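Local atomic coordinates of tautomerase (Advenella mimigardefordensis DPN7, PDB entry 6VVW), a protein that belongs to the tautomerase superfamily with the MIF-type beta-alpha-beta fold and assembles from three copies of the chain. Residues A[23-28]-A[39-44]; A[30-35]-A[74-79]; A[86-91]-A[97-102]. All coordinates share one frame; numbering follows the deposited sequence.

Interaction 1 (A[23-28]-A[39-44])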
ATOM      1  N   ASN A  23      18.259  -0.648 -11.406  1.00 22.01           N
ATOM      2  CA  ASN A  23      17.691  -0.424 -12.718  1.00 22.45           C
ATOM      3  C   ASN A  23      16.191  -0.199 -12.658  1.00 22.07           C
ATOM      4  O   ASN A  23      15.587   0.137 -13.670  1.00 22.86           O
ATOM      5  CB  ASN A  23      18.019  -1.604 -13.625  1.00 24.09           C
ATOM      6  CG  ASN A  23      19.371  -2.213 -13.312  1.00 21.15           C
ATOM      7  OD1 ASN A  23      20.343  -1.502 -13.113  1.00 21.14           O
ATOM      8  ND2 ASN A  23      19.431  -3.533 -13.263  1.00 20.78           N
ATOM      9  N   ALA A  24      15.567  -0.403 -11.511  1.00 20.87           N
ATOM     10  CA  ALA A  24      14.199   0.056 -11.373  1.00 22.17           C
ATOM     11  C   ALA A  24      14.179   1.570 -11.316  1.00 24.30           C
ATOM     12  O   ALA A  24      13.367   2.210 -11.982  1.00 26.22           O
ATOM     13  CB  ALA A  24      13.546  -0.564 -10.136  1.00 21.21           C
ATOM     14  N   THR A  25      15.092   2.160 -10.552  1.00 22.86           N
ATOM     15  CA  THR A  25      15.272   3.601 -10.625  1.00 21.98           C
ATOM     16  C   THR A  25      15.664   4.026 -12.034  1.00 23.72           C
ATOM     17  O   THR A  25      14.998   4.864 -12.654  1.00 26.58           O
ATOM     18  CB  THR A  25      16.328   4.035  -9.617  1.00 21.02           C
ATOM     19  OG1 THR A  25      15.919   3.643  -8.307  1.00 20.37           O
ATOM     20  CG2 THR A  25      16.475   5.517  -9.644  1.00 22.56           C
ATOM     21  N   LYS A  26      16.724   3.426 -12.575  1.00 22.75           N
ATOM     22  CA  LYS A  26      17.204   3.834 -13.892  1.00 24.32           C
ATOM     23  C   LYS A  26      16.132   3.676 -14.969  1.00 24.65           C
ATOM     24  O   LYS A  26      16.124   4.423 -15.959  1.00 22.72           O
ATOM     25  CB  LYS A  26      18.457   3.034 -14.248  1.00 25.53           C
ATOM     26  CG  LYS A  26      19.292   3.631 -15.366  1.00 25.96           C
ATOM     27  CD  LYS A  26      20.489   4.437 -14.857  1.00 27.59           C
ATOM     28  CE  LYS A  26      21.493   4.664 -16.008  1.00 27.68           C
ATOM     29  NZ  LYS A  26      22.772   5.333 -15.609  1.00 19.47           N
ATOM     30  N   VAL A  27      15.213   2.726 -14.788  1.00 23.03           N
ATOM     31  CA  VAL A  27      14.117   2.528 -15.727  1.00 21.63           C
ATOM     32  C   VAL A  27      12.987   3.498 -15.428  1.00 26.28           C
ATOM     33  O   VAL A  27      12.222   3.859 -16.340  1.00 27.36           O
ATOM     34  CB  VAL A  27      13.626   1.066 -15.692  1.00 22.56           C
ATOM     35  CG1 VAL A  27      12.170   0.941 -16.084  1.00 24.46           C
ATOM     36  CG2 VAL A  27      14.443   0.202 -16.615  1.00 24.79           C
ATOM     37  N   ILE A  28      12.887   3.977 -14.186  1.00 22.78           N
ATOM     38  CA  ILE A  28      11.854   4.954 -13.884  1.00 22.55           C
ATOM     39  C   ILE A  28      12.219   6.312 -14.471  1.00 24.68           C
ATOM     40  O   ILE A  28      11.356   7.017 -15.004  1.00 27.92           O
ATOM     41  CB  ILE A  28      11.585   5.021 -12.380  1.00 20.99           C
ATOM     42  CG1 ILE A  28      10.855   3.757 -11.961  1.00 20.66           C
ATOM     43  CG2 ILE A  28      10.678   6.156 -12.101  1.00 22.66           C
ATOM     44  CD1 ILE A  28      10.344   3.799 -10.587  1.00 20.89           C
ATOM     45  N   ILE A  39      11.781  10.090  -7.596  1.00 20.25           N
ATOM     46  CA  ILE A  39      11.519   8.667  -7.537  1.00 19.84           C
ATOM     47  C   ILE A  39      12.072   8.118  -6.245  1.00 20.71           C
ATOM     48  O   ILE A  39      13.113   8.563  -5.758  1.00 23.58           O
ATOM     49  CB  ILE A  39      12.149   7.956  -8.740  1.00 20.10           C
ATOM     50  CG1 ILE A  39      11.861   8.751 -10.019  1.00 21.76           C
ATOM     51  CG2 ILE A  39      11.657   6.524  -8.794  1.00 23.16           C
ATOM     52  CD1 ILE A  39      12.938   8.650 -11.081  1.00 22.67           C
ATOM     53  N   ARG A  40      11.359   7.160  -5.675  1.00 20.80           N
ATOM     54  CA  ARG A  40      11.912   6.263  -4.685  1.00 18.55           C
ATOM     55  C   ARG A  40      11.343   4.888  -4.966  1.00 19.19           C
ATOM     56  O   ARG A  40      10.370   4.739  -5.703  1.00 21.62           O
ATOM     57  CB  ARG A  40      11.605   6.715  -3.243  1.00 21.86           C
ATOM     58  CG  ARG A  40      10.362   7.557  -3.095  1.00 19.71           C
ATOM     59  CD  ARG A  40      10.062   7.908  -1.648  1.00 18.84           C
ATOM     60  NE  ARG A  40      10.820   9.077  -1.215  1.00 17.85           N
ATOM     61  CZ  ARG A  40      10.813   9.586   0.017  1.00 18.99           C
ATOM     62  NH1 ARG A  40      10.100   9.040   0.995  1.00 19.89           N
ATOM     63  NH2 ARG A  40      11.554  10.645   0.281  1.00 17.79           N
ATOM     64  N   ILE A  41      11.988   3.868  -4.420  1.00 18.65           N
ATOM     65  CA  ILE A  41      11.514   2.500  -4.578  1.00 19.34           C
ATOM     66  C   ILE A  41      11.805   1.771  -3.291  1.00 18.38           C
ATOM     67  O   ILE A  41      12.909   1.879  -2.752  1.00 20.60           O
ATOM     68  CB  ILE A  41      12.192   1.779  -5.755  1.00 19.83           C
ATOM     69  CG1 ILE A  41      11.769   2.408  -7.075  1.00 21.09           C
ATOM     70  CG2 ILE A  41      11.824   0.323  -5.733  1.00 17.20           C
ATOM     71  CD1 ILE A  41      12.725   2.173  -8.205  1.00 21.59           C
ATOM     72  N   SER A  42      10.832   1.022  -2.798  1.00 19.30           N
ATOM     73  CA  SER A  42      10.987   0.279  -1.557  1.00 18.10           C
ATOM     74  C   SER A  42      10.654  -1.180  -1.808  1.00 17.86           C
ATOM     75  O   SER A  42       9.574  -1.485  -2.318  1.00 21.23           O
ATOM     76  CB  SER A  42      10.075   0.846  -0.484  1.00 20.87           C
ATOM     77  OG  SER A  42       8.844   0.149  -0.452  1.00 18.96           O
ATOM     78  N   LEU A  43      11.548  -2.087  -1.426  1.00 16.95           N
ATOM     79  CA  LEU A  43      11.272  -3.509  -1.565  1.00 17.10           C
ATOM     80  C   LEU A  43      10.984  -4.140  -0.209  1.00 21.71           C
ATOM     81  O   LEU A  43      11.703  -3.886   0.764  1.00 24.65           O
ATOM     82  CB  LEU A  43      12.443  -4.232  -2.237  1.00 20.53           C
ATOM     83  CG  LEU A  43      12.142  -5.706  -2.488  1.00 18.79           C
ATOM     84  CD1 LEU A  43      10.895  -5.735  -3.308  1.00 21.77           C
ATOM     85  CD2 LEU A  43      13.238  -6.376  -3.255  1.00 18.45           C
ATOM     86  N   HIS A  44       9.946  -4.992  -0.159  1.00 19.33           N
ATOM     87  CA  HIS A  44       9.468  -5.613   1.082  1.00 18.14           C
ATOM     88  C   HIS A  44       9.141  -7.075   0.798  1.00 20.10           C
ATOM     89  O   HIS A  44       8.017  -7.390   0.403  1.00 22.29           O
ATOM     90  CB  HIS A  44       8.254  -4.863   1.600  1.00 18.68           C
ATOM     91  CG  HIS A  44       7.402  -5.635   2.563  1.00 20.58           C
ATOM     92  ND1 HIS A  44       7.917  -6.536   3.473  1.00 21.16           N
ATOM     93  CD2 HIS A  44       6.063  -5.613   2.774  1.00 19.69           C
ATOM     94  CE1 HIS A  44       6.933  -7.037   4.199  1.00 18.89           C
ATOM     95  NE2 HIS A  44       5.797  -6.502   3.789  1.00 20.68           N
TER

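Interaction 2 (A[30-35]-A[74-79])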
ATOM      1  N   GLN A  30      14.237   6.336 -17.189  1.00 25.11           N
ATOM      2  CA  GLN A  30      14.189   5.940 -18.589  1.00 25.68           C
ATOM      3  C   GLN A  30      12.767   5.918 -19.124  1.00 25.60           C
ATOM      4  O   GLN A  30      12.553   5.812 -20.338  1.00 24.47           O
ATOM      5  CB  GLN A  30      14.834   4.566 -18.766  1.00 23.96           C
ATOM      6  CG  GLN A  30      16.302   4.603 -19.130  1.00 22.11           C
ATOM      7  CD  GLN A  30      16.782   3.269 -19.621  1.00 19.06           C
ATOM      8  OE1 GLN A  30      16.088   2.265 -19.495  1.00 23.20           O
ATOM      9  NE2 GLN A  30      17.960   3.248 -20.214  1.00 21.71           N
ATOM     10  N   THR A  31      11.793   6.014 -18.221  1.00 26.66           N
ATOM     11  CA  THR A  31      10.366   6.010 -18.536  1.00 26.93           C
ATOM     12  C   THR A  31       9.755   7.399 -18.430  1.00 26.06           C
ATOM     13  O   THR A  31       8.666   7.559 -17.876  1.00 21.21           O
ATOM     14  CB  THR A  31       9.646   5.042 -17.617  1.00 26.69           C
ATOM     15  OG1 THR A  31      10.256   5.127 -16.321  1.00 23.63           O
ATOM     16  CG2 THR A  31       9.748   3.612 -18.168  1.00 25.50           C
ATOM     17  N   LEU A  32      10.488   8.409 -18.921  1.00 25.97           N
ATOM     18  CA  LEU A  32      10.065   9.800 -19.085  1.00 27.41           C
ATOM     19  C   LEU A  32       9.588  10.468 -17.799  1.00 24.32           C
ATOM     20  O   LEU A  32       8.909   9.856 -16.966  1.00 25.74           O
ATOM     21  CB  LEU A  32       8.976   9.899 -20.165  1.00 24.34           C
ATOM     22  CG  LEU A  32       9.432  10.023 -21.628  1.00 23.88           C
ATOM     23  CD1 LEU A  32       8.486   9.279 -22.584  1.00 22.33           C
ATOM     24  CD2 LEU A  32       9.580  11.472 -22.064  1.00 20.96           C
ATOM     25  N   ASN A  33       9.934  11.748 -17.655  1.00 25.43           N
ATOM     26  CA  ASN A  33       9.639  12.580 -16.488  1.00 28.34           C
ATOM     27  C   ASN A  33      10.280  12.031 -15.225  1.00 28.42           C
ATOM     28  O   ASN A  33      10.776  10.898 -15.207  1.00 27.22           O
ATOM     29  CB  ASN A  33       8.135  12.730 -16.248  1.00 28.59           C
ATOM     30  CG  ASN A  33       7.465  13.611 -17.260  1.00 28.40           C
ATOM     31  OD1 ASN A  33       7.767  14.807 -17.371  1.00 27.99           O
ATOM     32  ND2 ASN A  33       6.523  13.033 -18.000  1.00 27.61           N
ATOM     33  N   ALA A  34      10.235  12.830 -14.159  1.00 26.72           N
ATOM     34  CA  ALA A  34      10.963  12.532 -12.936  1.00 29.83           C
ATOM     35  C   ALA A  34      12.445  12.397 -13.251  1.00 27.26           C
ATOM     36  O   ALA A  34      12.887  11.368 -13.774  1.00 27.27           O
ATOM     37  CB  ALA A  34      10.419  11.263 -12.266  1.00 28.04           C
ATOM     38  N   ALA A  35      13.213  13.450 -12.980  1.00 26.65           N
ATOM     39  CA  ALA A  35      14.654  13.367 -13.158  1.00 27.62           C
ATOM     40  C   ALA A  35      15.182  12.194 -12.349  1.00 29.75           C
ATOM     41  O   ALA A  35      15.417  11.101 -12.884  1.00 27.16           O
ATOM     42  CB  ALA A  35      15.336  14.658 -12.714  1.00 25.40           C
ATOM     43  N   ASP A  74      -1.392   7.124 -21.060  1.00 16.84           N
ATOM     44  CA  ASP A  74      -1.630   5.700 -21.197  1.00 17.31           C
ATOM     45  C   ASP A  74      -0.462   4.974 -21.828  1.00 17.79           C
ATOM     46  O   ASP A  74      -0.238   3.791 -21.566  1.00 17.27           O
ATOM     47  CB  ASP A  74      -2.862   5.452 -22.061  1.00 20.11           C
ATOM     48  CG  ASP A  74      -4.127   5.479 -21.268  1.00 19.66           C
ATOM     49  OD1 ASP A  74      -4.048   5.870 -20.089  1.00 16.16           O
ATOM     50  OD2 ASP A  74      -5.187   5.118 -21.821  1.00 19.87           O
ATOM     51  N   GLU A  75       0.263   5.641 -22.706  1.00 19.17           N
ATOM     52  CA  GLU A  75       1.280   4.875 -23.387  1.00 21.09           C
ATOM     53  C   GLU A  75       2.618   4.996 -22.709  1.00 20.10           C
ATOM     54  O   GLU A  75       3.401   4.046 -22.739  1.00 23.53           O
ATOM     55  CB  GLU A  75       1.373   5.268 -24.861  1.00 22.83           C
ATOM     56  CG  GLU A  75       1.396   6.725 -25.175  1.00 21.13           C
ATOM     57  CD  GLU A  75       1.671   6.962 -26.645  1.00 22.45           C
ATOM     58  OE1 GLU A  75       1.831   5.971 -27.400  1.00 26.19           O
ATOM     59  OE2 GLU A  75       1.745   8.137 -27.052  1.00 26.92           O
ATOM     60  N   VAL A  76       2.903   6.108 -22.051  1.00 20.52           N
ATOM     61  CA  VAL A  76       4.110   6.096 -21.245  1.00 20.20           C
ATOM     62  C   VAL A  76       3.909   5.192 -20.043  1.00 20.77           C
ATOM     63  O   VAL A  76       4.810   4.439 -19.667  1.00 24.91           O
ATOM     64  CB  VAL A  76       4.533   7.519 -20.848  1.00 17.13           C
ATOM     65  CG1 VAL A  76       3.719   8.035 -19.688  1.00 18.11           C
ATOM     66  CG2 VAL A  76       6.000   7.526 -20.505  1.00 18.74           C
ATOM     67  N   LYS A  77       2.716   5.213 -19.447  1.00 19.32           N
ATOM     68  CA  LYS A  77       2.421   4.266 -18.382  1.00 19.08           C
ATOM     69  C   LYS A  77       2.545   2.846 -18.894  1.00 19.35           C
ATOM     70  O   LYS A  77       3.257   2.013 -18.313  1.00 22.46           O
ATOM     71  CB  LYS A  77       1.022   4.514 -17.844  1.00 16.41           C
ATOM     72  CG  LYS A  77       0.795   5.892 -17.318  1.00 16.68           C
ATOM     73  CD  LYS A  77      -0.673   6.031 -16.946  1.00 13.92           C
ATOM     74  CE  LYS A  77      -1.015   7.420 -16.424  1.00 15.72           C
ATOM     75  NZ  LYS A  77      -2.495   7.682 -16.497  1.00 13.22           N
ATOM     76  N   ALA A  78       1.880   2.562 -20.010  1.00 18.70           N
ATOM     77  CA  ALA A  78       2.088   1.312 -20.721  1.00 18.55           C
ATOM     78  C   ALA A  78       3.556   1.029 -20.956  1.00 19.68           C
ATOM     79  O   ALA A  78       3.922  -0.121 -21.200  1.00 19.89           O
ATOM     80  CB  ALA A  78       1.361   1.345 -22.064  1.00 19.70           C
ATOM     81  N   ASN A  79       4.411   2.041 -20.905  1.00 20.89           N
ATOM     82  CA  ASN A  79       5.812   1.773 -21.151  1.00 18.71           C
ATOM     83  C   ASN A  79       6.525   1.371 -19.874  1.00 20.26           C
ATOM     84  O   ASN A  79       7.284   0.389 -19.877  1.00 21.00           O
ATOM     85  CB  ASN A  79       6.471   2.993 -21.791  1.00 22.71           C
ATOM     86  CG  ASN A  79       6.230   3.060 -23.283  1.00 22.58           C
ATOM     87  OD1 ASN A  79       5.259   2.492 -23.792  1.00 24.79           O
ATOM     88  ND2 ASN A  79       7.118   3.736 -24.002  1.00 19.99           N
TER

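Interaction 3 (A[86-91]-A[97-102])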
ATOM      1  N   LYS A  86      10.101  -6.101 -17.364  1.00 20.08           N
ATOM      2  CA  LYS A  86      11.367  -6.571 -17.918  1.00 19.48           C
ATOM      3  C   LYS A  86      12.445  -6.621 -16.847  1.00 21.41           C
ATOM      4  O   LYS A  86      13.145  -7.626 -16.699  1.00 23.50           O
ATOM      5  CB  LYS A  86      11.806  -5.667 -19.069  1.00 23.36           C
ATOM      6  CG  LYS A  86      13.097  -6.095 -19.770  1.00 19.65           C
ATOM      7  CD  LYS A  86      12.864  -6.283 -21.255  1.00 19.30           C
ATOM      8  CE  LYS A  86      12.106  -7.587 -21.495  1.00 25.15           C
ATOM      9  NZ  LYS A  86      11.852  -7.930 -22.921  1.00 20.54           N
ATOM     10  N   THR A  87      12.589  -5.540 -16.086  1.00 22.49           N
ATOM     11  CA  THR A  87      13.635  -5.452 -15.073  1.00 22.35           C
ATOM     12  C   THR A  87      13.374  -6.422 -13.932  1.00 22.35           C
ATOM     13  O   THR A  87      14.278  -7.148 -13.491  1.00 21.75           O
ATOM     14  CB  THR A  87      13.715  -4.017 -14.547  1.00 21.58           C
ATOM     15  OG1 THR A  87      14.209  -3.160 -15.576  1.00 21.55           O
ATOM     16  CG2 THR A  87      14.631  -3.913 -13.341  1.00 20.71           C
ATOM     17  N   ALA A  88      12.138  -6.422 -13.424  1.00 22.81           N
ATOM     18  CA  ALA A  88      11.768  -7.349 -12.370  1.00 18.92           C
ATOM     19  C   ALA A  88      12.111  -8.768 -12.762  1.00 22.49           C
ATOM     20  O   ALA A  88      12.645  -9.538 -11.956  1.00 24.44           O
ATOM     21  CB  ALA A  88      10.280  -7.231 -12.073  1.00 17.84           C
ATOM     22  N   VAL A  89      11.812  -9.136 -14.000  1.00 20.26           N
ATOM     23  CA  VAL A  89      12.163 -10.467 -14.465  1.00 21.82           C
ATOM     24  C   VAL A  89      13.678 -10.647 -14.466  1.00 24.63           C
ATOM     25  O   VAL A  89      14.207 -11.576 -13.841  1.00 26.01           O
ATOM     26  CB  VAL A  89      11.563 -10.721 -15.852  1.00 19.49           C
ATOM     27  CG1 VAL A  89      12.249 -11.893 -16.492  1.00 22.46           C
ATOM     28  CG2 VAL A  89      10.101 -10.995 -15.727  1.00 18.08           C
ATOM     29  N   THR A  90      14.397  -9.764 -15.173  1.00 24.83           N
ATOM     30  CA  THR A  90      15.831  -9.957 -15.372  1.00 21.69           C
ATOM     31  C   THR A  90      16.542 -10.159 -14.048  1.00 24.79           C
ATOM     32  O   THR A  90      17.268 -11.140 -13.864  1.00 26.13           O
ATOM     33  CB  THR A  90      16.458  -8.767 -16.113  1.00 21.44           C
ATOM     34  OG1 THR A  90      16.143  -7.553 -15.430  1.00 22.97           O
ATOM     35  CG2 THR A  90      15.966  -8.674 -17.551  1.00 24.83           C
ATOM     36  N   THR A  91      16.309  -9.257 -13.093  1.00 27.15           N
ATOM     37  CA  THR A  91      17.154  -9.152 -11.910  1.00 24.22           C
ATOM     38  C   THR A  91      16.486  -9.618 -10.619  1.00 24.90           C
ATOM     39  O   THR A  91      17.166  -9.705  -9.592  1.00 28.39           O
ATOM     40  CB  THR A  91      17.646  -7.702 -11.777  1.00 25.15           C
ATOM     41  OG1 THR A  91      18.211  -7.308 -13.025  1.00 25.88           O
ATOM     42  CG2 THR A  91      18.726  -7.559 -10.754  1.00 26.65           C
ATOM     43  N   SER A  97       4.813 -13.318 -15.988  1.00 24.32           N
ATOM     44  CA  SER A  97       3.389 -13.424 -15.706  1.00 20.79           C
ATOM     45  C   SER A  97       3.015 -13.083 -14.276  1.00 22.09           C
ATOM     46  O   SER A  97       1.839 -12.803 -14.017  1.00 19.04           O
ATOM     47  CB  SER A  97       2.914 -14.838 -15.980  1.00 20.69           C
ATOM     48  OG  SER A  97       1.864 -15.145 -15.076  1.00 25.12           O
ATOM     49  N   CYS A  98       3.963 -13.125 -13.336  1.00 23.28           N
ATOM     50  CA  CYS A  98       3.625 -13.097 -11.916  1.00 21.54           C
ATOM     51  C   CYS A  98       3.805 -11.734 -11.289  1.00 17.92           C
ATOM     52  O   CYS A  98       3.612 -11.594 -10.073  1.00 19.04           O
ATOM     53  CB  CYS A  98       4.470 -14.105 -11.136  1.00 22.29           C
ATOM     54  SG  CYS A  98       5.999 -13.414 -10.528  1.00 22.45           S
ATOM     55  N   ILE A  99       4.154 -10.731 -12.079  1.00 17.86           N
ATOM     56  CA  ILE A  99       4.307  -9.372 -11.582  1.00 17.94           C
ATOM     57  C   ILE A  99       3.009  -8.616 -11.803  1.00 18.70           C
ATOM     58  O   ILE A  99       2.521  -8.516 -12.932  1.00 20.93           O
ATOM     59  CB  ILE A  99       5.477  -8.672 -12.274  1.00 20.13           C
ATOM     60  CG1 ILE A  99       6.797  -9.266 -11.744  1.00 17.66           C
ATOM     61  CG2 ILE A  99       5.370  -7.159 -12.067  1.00 14.51           C
ATOM     62  CD1 ILE A  99       7.748  -9.756 -12.818  1.00 18.28           C
ATOM     63  N   ARG A 100       2.433  -8.100 -10.735  1.00 16.70           N
ATOM     64  CA  ARG A 100       1.231  -7.302 -10.841  1.00 15.76           C
ATOM     65  C   ARG A 100       1.607  -5.880 -10.492  1.00 17.36           C
ATOM     66  O   ARG A 100       1.878  -5.576  -9.333  1.00 18.27           O
ATOM     67  CB  ARG A 100       0.142  -7.826  -9.923  1.00 14.82           C
ATOM     68  CG  ARG A 100      -0.382  -9.098 -10.406  1.00 15.78           C
ATOM     69  CD  ARG A 100      -0.618  -9.017 -11.894  1.00 15.59           C
ATOM     70  NE  ARG A 100      -1.521 -10.074 -12.307  1.00 16.35           N
ATOM     71  CZ  ARG A 100      -1.168 -11.113 -13.052  1.00 15.11           C
ATOM     72  NH1 ARG A 100       0.069 -11.230 -13.488  1.00 17.41           N
ATOM     73  NH2 ARG A 100      -2.060 -12.037 -13.360  1.00 16.64           N
ATOM     74  N   THR A 101       1.637  -5.016 -11.487  1.00 15.78           N
ATOM     75  CA  THR A 101       1.875  -3.608 -11.249  1.00 17.59           C
ATOM     76  C   THR A 101       0.551  -2.868 -11.193  1.00 18.79           C
ATOM     77  O   THR A 101      -0.479  -3.344 -11.669  1.00 18.87           O
ATOM     78  CB  THR A 101       2.770  -3.031 -12.331  1.00 16.50           C
ATOM     79  OG1 THR A 101       3.789  -3.988 -12.609  1.00 14.33           O
ATOM     80  CG2 THR A 101       3.423  -1.760 -11.868  1.00 14.76           C
ATOM     81  N   MET A 102       0.593  -1.695 -10.593  1.00 18.25           N
ATOM     82  CA  MET A 102      -0.616  -0.988 -10.204  1.00 18.43           C
ATOM     83  C   MET A 102      -0.268   0.495 -10.249  1.00 18.83           C
ATOM     84  O   MET A 102       0.403   1.001  -9.346  1.00 15.03           O
ATOM     85  CB  MET A 102      -1.065  -1.421  -8.816  1.00 19.48           C
ATOM     86  CG  MET A 102      -1.655  -2.818  -8.715  1.00 19.70           C
ATOM     87  SD  MET A 102      -0.433  -4.123  -8.671  1.00 28.58           S
ATOM     88  CE  MET A 102       0.582  -3.443  -7.369  1.00 24.55           C
TER

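Interaction 1 (A[23-28]-A[39-44])
Ile28 and Ile39 both hold CG1 anti to their own carbonyl carbon, at chi1 -72° and -45°. This leaves each CG2 anti to its backbone N, and the two branches meet CG2 to CG2 at 3.5 Å, a tight fit for methyl groups. The side chains slide past each other in opposite directions. Ile28 CG2 therefore also meets the far end of its partner, Ile39 CD1, at 3.5 Å. Ile28 CD1 lies against Ile39 CG2 as well, and meets Ile41 CD1 tip to tip at 3.7 Å.

Ile41 CD1 lies close against the helix. It is 3.4 Å from Ala24 CB, again closer than usual for two carbons, and 3.3 Å from Thr25 N. Thr25 OG1 stands at 3.5 Å from the same methyl, Ile41 CD1. That hydroxyl has its polar partner in the helix itself, at Leu21 O.

The contact belongs to the beta-alpha-beta unit formed by strand 3-8, helix 16-30 and strand 40-43. The helix segment and the strand segment run nearly antiparallel, at 147°, with axes 8.8 Å apart at closest approach. Ile28 and Ile41 both also touch Leu4 of strand 3-8, so the helix packs over two neighbouring strands. On its far edge strand 40-43 pairs antiparallel with a strand of the second subunit, which carries the sheet across the interface.

All five touching residues are buried, and the two segments share no hydrogen bond. The helix is held against the strand here by the shape of close-fitting aliphatic groups, not by directed polar bonds.

Interaction 2 (A[30-35]-A[74-79])
Leu32 leans over Val76, and its side chain can be followed outward. Its CB already touches, 3.8 Å from Val76 CG2. CG carries the chain past that methyl at a slightly greater distance. CD1 then comes back to it, and Leu32 CD1 lies 3.7 Å from Val76 CG2. The two side chains cross at a slant, so one valine methyl serves both the root and one tip of the leucine. That methyl is turned to the loop because Val76 CG2 stands anti to its backbone N, while CG1 takes the place between N and the carbonyl carbon (chi1 79°).

The loop here leaves helix 16-30 and leads to strand 40-43, inside one beta-alpha-beta unit. Helix 74-92, whose first turn bears Val76, is the helix of the other unit. The contact thus joins the two beta-alpha-beta halves of the subunit, in a partly buried place.

Val76 CG2 has one more neighbour, Thr31 O, at 3.7 Å. Thr31 CG2 approaches the backbone further along the helix, 4.3 Å from Asn79 C. Its hydroxyl turns back to the end of helix 16-30, where OG1 is hydrogen-bonded to Val27 O and Ile28 O.

Interaction 3 (A[86-91]-A[97-102])
Thr87 O, the carbonyl just before Ala88, is gripped by two donors. Thr90 OG1 gives it a hydrogen bond of 2.7 Å, and Thr91 N gives the regular helical bond to Thr87 O at 3.0 Å. The hydroxyl comes in from the side, at a C=O...donor angle of 109°, and is tilted 24° from the carbonyl plane. Thr90 OG1 is itself the acceptor for Thr91 OG1 at 3.2 Å. The three groups form a short chain of bonds that ties the threonine hydroxyls to the helix backbone.

The face that meets the strand is apolar. Ile99 keeps CG1 anti to its carbonyl carbon (chi1 -72°), which sends the longer branch up to the helix. Its tip rests against two successive residues. Ile99 CD1 is 3.7 Å from Ala88 CB and 3.9 Å from Val89 CG2. Ile99 CG1 follows behind, 4.0 Å from Ala88 CB. The small alanine lets the strand side chain come right up to the helix, while the valine passes it at an angle. Only 110 Å² is buried between the segments, so the contact is one isoleucine on a pair of helix residues.

The neighbours extend it. Ile99 also packs on Asn85 of the same helix and on Val62 of strand 62-69, which runs parallel to 99-106. Thr87 and Thr91 carry the packing on to helix 16-30, where both touch Asn23. Helix 74-92 thus lies on the sheet beside helix 16-30, within the unit 62-69, 74-92, 99-106, while Thr101 and Met102 pair antiparallel with a strand of the third subunit.

Overall arrangement
Interactions 1 and 3 pin the two long helices to the same four-stranded sheet, at its two outer strands within the chain. Their centres are 12 Å apart, and they meet where the helices pack together: Val27 CG2 lies 3.5 Å from Thr87 OG1. Interaction 2 is 13 Å from interaction 1, centre to centre, and touches it through Ala34 CB, 3.7 Å from Ile39 CG1. Interactions 2 and 3 share helix 74-92 but do not touch; their nearest atoms are about 7 Å apart. Ile28, Ile39 and Ala34 all touch Pro2, the first modelled residue. An amino-terminal proline is a hallmark of the tautomerase superfamily.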